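Local coordinates for phosphate-specific transport system accessory protein PhoU homolog (Pseudomonas aeruginosa, PDB 4Q25) that probably helps to regulate phosphate uptake, acting as a homodimeric, almost entirely helical member of the PhoU family, at residues Leu51-Gln54 / Val55-Asp59; Ile62-Met65 / Glu66-Asp70; Ser200-Arg203 / Ile204-Ala208. One frame throughout, in Å; residues are numbered along the deposited sequence.

Interaction 1. Residues Leu51-Gln54 / Val55-Asp59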
loop_
_atom_site.group_PDB
_atom_site.type_symbol
_atom_site.label_atom_id
_atom_site.label_comp_id
_atom_site.label_asym_id
_atom_site.label_seq_id
_atom_site.Cartn_x
_atom_site.Cartn_y
_atom_site.Cartn_z
ATOM N N LEU A 51 6.027 -4.064 -23.753
ATOM C CA LEU A 51 5.333 -2.933 -23.138
ATOM C C LEU A 51 5.334 -3.117 -21.629
ATOM O O LEU A 51 5.506 -2.161 -20.879
ATOM C CB LEU A 51 3.896 -2.804 -23.656
ATOM C CG LEU A 51 3.061 -1.601 -23.170
ATOM C CD1 LEU A 51 3.750 -0.285 -23.490
ATOM C CD2 LEU A 51 1.681 -1.588 -23.814
ATOM N N ALA A 52 5.146 -4.352 -21.172
ATOM C CA ALA A 52 5.125 -4.615 -19.742
ATOM C C ALA A 52 6.466 -4.280 -19.095
ATOM O O ALA A 52 6.519 -3.583 -18.074
ATOM C CB ALA A 52 4.745 -6.038 -19.478
ATOM N N GLN A 53 7.559 -4.725 -19.702
ATOM C CA GLN A 53 8.880 -4.340 -19.186
ATOM C C GLN A 53 9.116 -2.812 -19.179
ATOM O O GLN A 53 9.726 -2.259 -18.260
ATOM C CB GLN A 53 9.997 -4.999 -19.978
ATOM C CG GLN A 53 11.367 -4.748 -19.371
ATOM C CD GLN A 53 11.476 -5.251 -17.948
ATOM O OE1 GLN A 53 10.677 -6.079 -17.497
ATOM N NE2 GLN A 53 12.466 -4.762 -17.233
ATOM N N GLN A 54 8.626 -2.134 -20.199
ATOM C CA GLN A 54 8.778 -0.675 -20.265
ATOM C C GLN A 54 8.147 0.009 -19.057
ATOM O O GLN A 54 8.692 0.982 -18.543
ATOM C CB GLN A 54 8.169 -0.156 -21.549
ATOM C CG GLN A 54 8.256 1.342 -21.765
ATOM C CD GLN A 54 7.730 1.724 -23.144
ATOM O OE1 GLN A 54 8.036 1.044 -24.127
ATOM N NE2 GLN A 54 6.916 2.788 -23.221
ATOM N N VAL A 55 7.030 -0.551 -18.576
ATOM C CA VAL A 55 6.335 -0.037 -17.420
ATOM C C VAL A 55 7.150 -0.205 -16.137
ATOM O O VAL A 55 7.112 0.646 -15.261
ATOM C CB VAL A 55 4.966 -0.716 -17.249
ATOM C CG1 VAL A 55 4.425 -0.511 -15.858
ATOM C CG2 VAL A 55 4.024 -0.233 -18.323
ATOM N N ARG A 56 7.797 -1.326 -15.955
ATOM C CA ARG A 56 8.604 -1.510 -14.780
ATOM C C ARG A 56 9.781 -0.562 -14.744
ATOM O O ARG A 56 10.126 -0.053 -13.736
ATOM C CB ARG A 56 9.046 -2.952 -14.644
ATOM C CG ARG A 56 8.158 -3.899 -15.391
ATOM C CD ARG A 56 7.753 -5.103 -14.598
ATOM N NE ARG A 56 8.713 -5.415 -13.563
ATOM C CZ ARG A 56 9.619 -6.372 -13.637
ATOM N NH1 ARG A 56 9.703 -7.122 -14.715
ATOM N NH2 ARG A 56 10.441 -6.576 -12.622
ATOM N N GLU A 57 10.396 -0.340 -15.871
ATOM C CA GLU A 57 11.544 0.541 -15.972
ATOM C C GLU A 57 11.238 2.033 -15.740
ATOM O O GLU A 57 12.148 2.840 -15.635
ATOM C CB GLU A 57 12.210 0.361 -17.341
ATOM C CG GLU A 57 12.883 -0.996 -17.467
ATOM C CD GLU A 57 13.304 -1.306 -18.872
ATOM O OE1 GLU A 57 13.015 -0.479 -19.773
ATOM O OE2 GLU A 57 13.912 -2.387 -19.058
ATOM N N ILE A 58 9.968 2.403 -15.697
ATOM C CA ILE A 58 9.589 3.781 -15.427
ATOM C C ILE A 58 9.510 3.945 -13.905
ATOM O O ILE A 58 9.640 5.051 -13.366
ATOM C CB ILE A 58 8.238 4.111 -16.106
ATOM C CG1 ILE A 58 8.414 4.223 -17.626
ATOM C CG2 ILE A 58 7.641 5.409 -15.578
ATOM C CD1 ILE A 58 7.155 3.912 -18.423
ATOM N N ASP A 59 9.323 2.826 -13.213
ATOM C CA ASP A 59 8.951 2.875 -11.816
ATOM C C ASP A 59 10.055 3.522 -10.982
ATOM O O ASP A 59 9.785 4.152 -9.964
ATOM C CB ASP A 59 8.508 1.488 -11.289
ATOM C CG ASP A 59 7.433 1.596 -10.188
ATOM O OD1 ASP A 59 6.562 2.544 -10.237
ATOM O OD2 ASP A 59 7.476 0.755 -9.252
#

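Interaction 2. Residues Ile62-Met65 / Glu66-Asp70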
loop_
_atom_site.group_PDB
_atom_site.type_symbol
_atom_site.label_atom_id
_atom_site.label_comp_id
_atom_site.label_asym_id
_atom_site.label_seq_id
_atom_site.Cartn_x
_atom_site.Cartn_y
_atom_site.Cartn_z
ATOM N N ILE A 62 9.649 7.332 -11.231
ATOM C CA ILE A 62 8.518 7.689 -10.393
ATOM C C ILE A 62 8.906 7.782 -8.918
ATOM O O ILE A 62 8.507 8.724 -8.242
ATOM C CB ILE A 62 7.357 6.714 -10.635
ATOM C CG1 ILE A 62 6.945 6.862 -12.099
ATOM C CG2 ILE A 62 6.179 6.962 -9.688
ATOM C CD1 ILE A 62 5.629 6.240 -12.452
ATOM N N ASN A 63 9.696 6.832 -8.437
ATOM C CA ASN A 63 10.195 6.872 -7.078
ATOM C C ASN A 63 11.101 8.092 -6.852
ATOM O O ASN A 63 11.064 8.715 -5.795
ATOM C CB ASN A 63 10.957 5.575 -6.733
ATOM C CG ASN A 63 10.035 4.381 -6.558
ATOM O OD1 ASN A 63 10.109 3.415 -7.309
ATOM N ND2 ASN A 63 9.155 4.447 -5.573
ATOM N N GLN A 64 11.911 8.422 -7.850
ATOM C CA GLN A 64 12.798 9.566 -7.744
ATOM C C GLN A 64 12.006 10.878 -7.872
ATOM O O GLN A 64 12.369 11.880 -7.254
ATOM C CB GLN A 64 13.939 9.470 -8.782
ATOM C CG GLN A 64 15.106 10.434 -8.571
ATOM C CD GLN A 64 15.681 10.402 -7.156
ATOM O OE1 GLN A 64 16.098 9.352 -6.662
ATOM N NE2 GLN A 64 15.698 11.560 -6.495
ATOM N N MET A 65 10.911 10.885 -8.627
ATOM C CA MET A 65 10.029 12.067 -8.612
ATOM C C MET A 65 9.419 12.269 -7.246
ATOM O O MET A 65 9.283 13.393 -6.778
ATOM C CB MET A 65 8.905 11.977 -9.635
ATOM C CG MET A 65 9.357 12.214 -11.060
ATOM S SD MET A 65 8.039 11.910 -12.246
ATOM C CE MET A 65 7.510 13.598 -12.539
ATOM N N GLU A 66 9.037 11.191 -6.592
ATOM C CA GLU A 66 8.392 11.321 -5.288
ATOM C C GLU A 66 9.359 11.911 -4.262
ATOM O O GLU A 66 8.965 12.734 -3.447
ATOM C CB GLU A 66 7.883 9.973 -4.792
ATOM C CG GLU A 66 7.261 10.010 -3.398
ATOM C CD GLU A 66 7.868 8.952 -2.505
ATOM O OE1 GLU A 66 7.172 7.949 -2.198
ATOM O OE2 GLU A 66 9.063 9.109 -2.155
ATOM N N ARG A 67 10.606 11.456 -4.304
ATOM C CA ARG A 67 11.663 11.977 -3.444
ATOM C C ARG A 67 11.919 13.444 -3.703
ATOM O O ARG A 67 12.054 14.229 -2.761
ATOM C CB ARG A 67 12.962 11.214 -3.657
ATOM C CG ARG A 67 12.909 9.790 -3.133
ATOM C CD ARG A 67 14.100 8.981 -3.627
ATOM N NE ARG A 67 13.749 7.562 -3.678
ATOM C CZ ARG A 67 13.927 6.765 -4.727
ATOM N NH1 ARG A 67 14.524 7.213 -5.825
ATOM N NH2 ARG A 67 13.545 5.497 -4.653
ATOM N N ASN A 68 11.973 13.815 -4.978
ATOM C CA ASN A 68 12.193 15.219 -5.346
ATOM C C ASN A 68 11.076 16.138 -4.886
ATOM O O ASN A 68 11.318 17.266 -4.494
ATOM C CB ASN A 68 12.426 15.370 -6.850
ATOM C CG ASN A 68 13.691 14.682 -7.300
ATOM O OD1 ASN A 68 14.540 14.376 -6.493
ATOM N ND2 ASN A 68 13.793 14.388 -8.579
ATOM N N ILE A 69 9.854 15.652 -4.918
ATOM C CA ILE A 69 8.717 16.453 -4.492
ATOM C C ILE A 69 8.699 16.563 -2.969
ATOM O O ILE A 69 8.326 17.588 -2.437
ATOM C CB ILE A 69 7.404 15.844 -5.016
ATOM C CG1 ILE A 69 7.345 15.950 -6.554
ATOM C CG2 ILE A 69 6.191 16.508 -4.402
ATOM C CD1 ILE A 69 6.078 15.359 -7.198
ATOM N N ASP A 70 9.076 15.501 -2.263
ATOM C CA ASP A 70 9.074 15.523 -0.795
ATOM C C ASP A 70 10.059 16.551 -0.297
ATOM O O ASP A 70 9.750 17.294 0.609
ATOM C CB ASP A 70 9.417 14.148 -0.175
ATOM C CG ASP A 70 8.196 13.225 -0.068
ATOM O OD1 ASP A 70 7.152 13.639 0.488
ATOM O OD2 ASP A 70 8.281 12.063 -0.537
#

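Interaction 3. Residues Ser200-Arg203 / Ile204-Ala208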
loop_
_atom_site.group_PDB
_atom_site.type_symbol
_atom_site.label_atom_id
_atom_site.label_comp_id
_atom_site.label_asym_id
_atom_site.label_seq_id
_atom_site.Cartn_x
_atom_site.Cartn_y
_atom_site.Cartn_z
ATOM N N SER A 200 -4.598 -5.435 -7.756
ATOM C CA SER A 200 -3.823 -4.224 -8.029
ATOM C C SER A 200 -4.650 -3.088 -8.689
ATOM O O SER A 200 -4.475 -1.918 -8.386
ATOM C CB SER A 200 -2.609 -4.553 -8.924
ATOM O OG SER A 200 -1.650 -5.395 -8.265
ATOM N N LEU A 201 -5.519 -3.412 -9.632
ATOM C CA LEU A 201 -6.360 -2.349 -10.208
ATOM C C LEU A 201 -7.325 -1.745 -9.136
ATOM O O LEU A 201 -7.536 -0.550 -9.075
ATOM C CB LEU A 201 -7.113 -2.876 -11.436
ATOM C CG LEU A 201 -6.221 -3.198 -12.640
ATOM C CD1 LEU A 201 -7.025 -3.828 -13.769
ATOM C CD2 LEU A 201 -5.506 -1.957 -13.140
ATOM N N GLU A 202 -7.871 -2.581 -8.278
ATOM C CA GLU A 202 -8.725 -2.128 -7.206
ATOM C C GLU A 202 -7.975 -1.196 -6.261
ATOM O O GLU A 202 -8.517 -0.190 -5.823
ATOM C CB GLU A 202 -9.277 -3.307 -6.414
ATOM C CG GLU A 202 -10.241 -2.862 -5.344
ATOM C CD GLU A 202 -10.777 -3.979 -4.476
ATOM O OE1 GLU A 202 -11.880 -3.803 -3.925
ATOM O OE2 GLU A 202 -10.101 -5.011 -4.322
ATOM N N ARG A 203 -6.729 -1.538 -5.951
ATOM C CA ARG A 203 -5.910 -0.697 -5.117
ATOM C C ARG A 203 -5.593 0.618 -5.804
ATOM O O ARG A 203 -5.553 1.667 -5.183
ATOM C CB ARG A 203 -4.619 -1.402 -4.769
ATOM C CG ARG A 203 -4.758 -2.581 -3.813
ATOM C CD ARG A 203 -4.294 -2.196 -2.434
ATOM N NE ARG A 203 -5.241 -1.333 -1.729
ATOM C CZ ARG A 203 -4.915 -0.424 -0.806
ATOM N NH1 ARG A 203 -3.634 -0.182 -0.458
ATOM N NH2 ARG A 203 -5.891 0.283 -0.246
ATOM N N ILE A 204 -5.346 0.576 -7.097
ATOM C CA ILE A 204 -5.151 1.827 -7.816
ATOM C C ILE A 204 -6.375 2.772 -7.640
ATOM O O ILE A 204 -6.217 3.962 -7.443
ATOM C CB ILE A 204 -4.820 1.552 -9.268
ATOM C CG1 ILE A 204 -3.409 0.962 -9.337
ATOM C CG2 ILE A 204 -4.903 2.822 -10.112
ATOM C CD1 ILE A 204 -3.040 0.430 -10.699
ATOM N N GLY A 205 -7.571 2.208 -7.671
ATOM C CA GLY A 205 -8.779 2.965 -7.435
ATOM C C GLY A 205 -8.916 3.423 -6.001
ATOM O O GLY A 205 -9.385 4.523 -5.764
ATOM N N ASP A 206 -8.536 2.577 -5.041
ATOM C CA ASP A 206 -8.484 3.008 -3.639
ATOM C C ASP A 206 -7.569 4.222 -3.475
ATOM O O ASP A 206 -7.942 5.157 -2.795
ATOM C CB ASP A 206 -8.025 1.886 -2.721
ATOM C CG ASP A 206 -8.999 0.752 -2.655
ATOM O OD1 ASP A 206 -10.115 0.844 -3.235
ATOM O OD2 ASP A 206 -8.609 -0.263 -2.049
ATOM N N HIS A 207 -6.401 4.237 -4.130
ATOM C CA HIS A 207 -5.491 5.384 -4.020
ATOM C C HIS A 207 -5.966 6.661 -4.756
ATOM O O HIS A 207 -5.687 7.782 -4.336
ATOM C CB HIS A 207 -4.084 5.010 -4.482
ATOM C CG HIS A 207 -3.382 4.065 -3.561
ATOM N ND1 HIS A 207 -2.829 4.470 -2.370
ATOM C CD2 HIS A 207 -3.109 2.743 -3.677
ATOM C CE1 HIS A 207 -2.270 3.429 -1.782
ATOM N NE2 HIS A 207 -2.450 2.367 -2.547
ATOM N N ALA A 208 -6.645 6.497 -5.870
ATOM C CA ALA A 208 -7.271 7.631 -6.525
ATOM C C ALA A 208 -8.290 8.271 -5.594
ATOM O O ALA A 208 -8.374 9.479 -5.508
ATOM C CB ALA A 208 -7.963 7.193 -7.804
#

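Interaction 1. Residues Leu51-Gln54 / Val55-Asp59
Gln53 and Glu57, one turn apart in helix 49-56, are joined twice, once through the backbone and once through their side chains. The backbone bond is firm: N of Glu57 donates to O of Gln53 at 3.1 Å, with a C=O...N angle of 161°. The side-chain bond is weak, NE2 of Gln53 lying 3.3 Å from OE2 of Glu57, yet it is fairly straight (160° at the hydrogen), and the amide and carboxylate stand almost perpendicular. Gln53 turns back at chi2 (59°), which brings its amide beside both Arg56 and Glu57. Its OE1 lies 3.1 Å from NH1 of Arg56, but the angle is too poor for a hydrogen bond.

The amide N of Val55 is divided between two acceptors, O of Leu51 at 3.2 Å and, weakly, O of Ala52 at 3.1 Å. That Ala52 oxygen also takes a weak bond from N of Arg56. A type I turn runs from Arg56 to Asp59, with N of Asp59 on O of Arg56 at 3.0 Å. Apolar CD1 of Ile58 rests 3.3 Å from O of Gln54.

Around this turn, Ala52 packs between Ala43 of helix 15-45 and Ala111 and Ile115 of helix 84-120, while Val55 and Ile58 lie against helix 15-45, where Gln36 gives a weak bond to O of Val55.

Interaction 2. Residues Ile62-Met65 / Glu66-Asp70
Arg67, Gln64 and Asn68 form a short relay of side-chain hydrogen bonds along helix 59-78, with i to i+3 and i to i+4 spacing. Gln64 is the hub, accepting with one end of its amide and donating with the other. NH1 of Arg67 gives to OE1 of Gln64 at 2.8 Å; the oxygen lies close to the guanidinium plane, but the donor stands 50° out of the carbonyl plane. NE2 of Gln64 gives in turn to OD1 of Asn68 at 3.0 Å, again from above the acceptor's plane. A bend at chi2 (51°) lays the Gln64 amide along the helix between its two partners.

The extended chain of Arg67 runs back over the preceding turn. O of Asn63 lies 3.5 Å from the guanidinium plane of Arg67, on one face and offset toward its rim, and NH2 of Arg67 comes within 3.3 Å of CB of Asn63. The polar end of Asn63 is held by Glu101, through ND2. Regular backbone bonds, such as N of Ile69 to O of Met65 at 3.0 Å, underlie the relay.

Ile62 and Glu66 pack on helix 15-45; Glu66 also meets helix 84-120, as does Ile69, while Asp70 forms a salt bridge with Lys95 of the second subunit.

Interaction 3. Residues Ser200-Arg203 / Ile204-Ala208
The guanidinium of Arg203 meets Asp206 at its edge and His207 obliquely. OD2 of Asp206 lies near the guanidinium plane, 3.3 Å from NH2 and 3.5 Å from NE of Arg203; the NH2 contact is a salt bridge carried by a weak hydrogen bond. The two flat groups are turned 68° against each other, so this is not the coplanar, two-pronged pairing of an arginine with a carboxylate. The His207 imidazole is inclined 58° to the guanidinium, with NE2 of His207 3.5 Å from NH1 of Arg203. Beneath, CD2 of the same ring touches O of Arg203 at 3.1 Å, again obliquely.

Two bends in Arg203, at chi2 (-104°) and chi3, fold its chain forward over the next turn of the helix and bring the guanidinium to both partners. The other nitrogen of the imidazole, ND1, is hydrogen-bonded to Asp99, which helps to hold the rotation of the ring. The helical backbone is regular here, with N of His207 on O of Arg203 at 2.9 Å. On another side, CD2 of Leu201 meets CD1 of Ile204 at 4.2 Å, part of the apolar packing against helices 127-149 and 15-45.

Glu202 and Asp206 are spaced as in the E/D-x-x-x-D motif of the PhoU family, with OE1 of Glu202 5.0 Å from OD1 of Asp206. Asp163 and Asp167 bring further carboxylates close, whereas Arg199 forms a salt bridge with Glu202. Such a gathering of acidic groups, probably offset in part by Arg203 and Arg199, is consistent with the metal-binding surfaces described for relatives; for this protein that role remains an inference.

Overall arrangement
Interactions 1 and 2 come first along the chain, on consecutive helices 49-56 and 59-78, and their centres are about 17 Å apart. Both contacts fall in the first PhoU domain, and their side chains pack on helices 15-45 and 84-120. Interaction 3 follows later, on helix 188-220 in the second domain, its centre about 18 Å from that of interaction 1 and about 20 Å from that of interaction 2; it touches neither, the nearest atoms being about 9 and 10 Å away. Helices 15-45 and 84-120 meet all three contacts, so segments from both domains pack against the same two helices. Interaction 3 is the most central, whereas interaction 2 also reaches the second subunit.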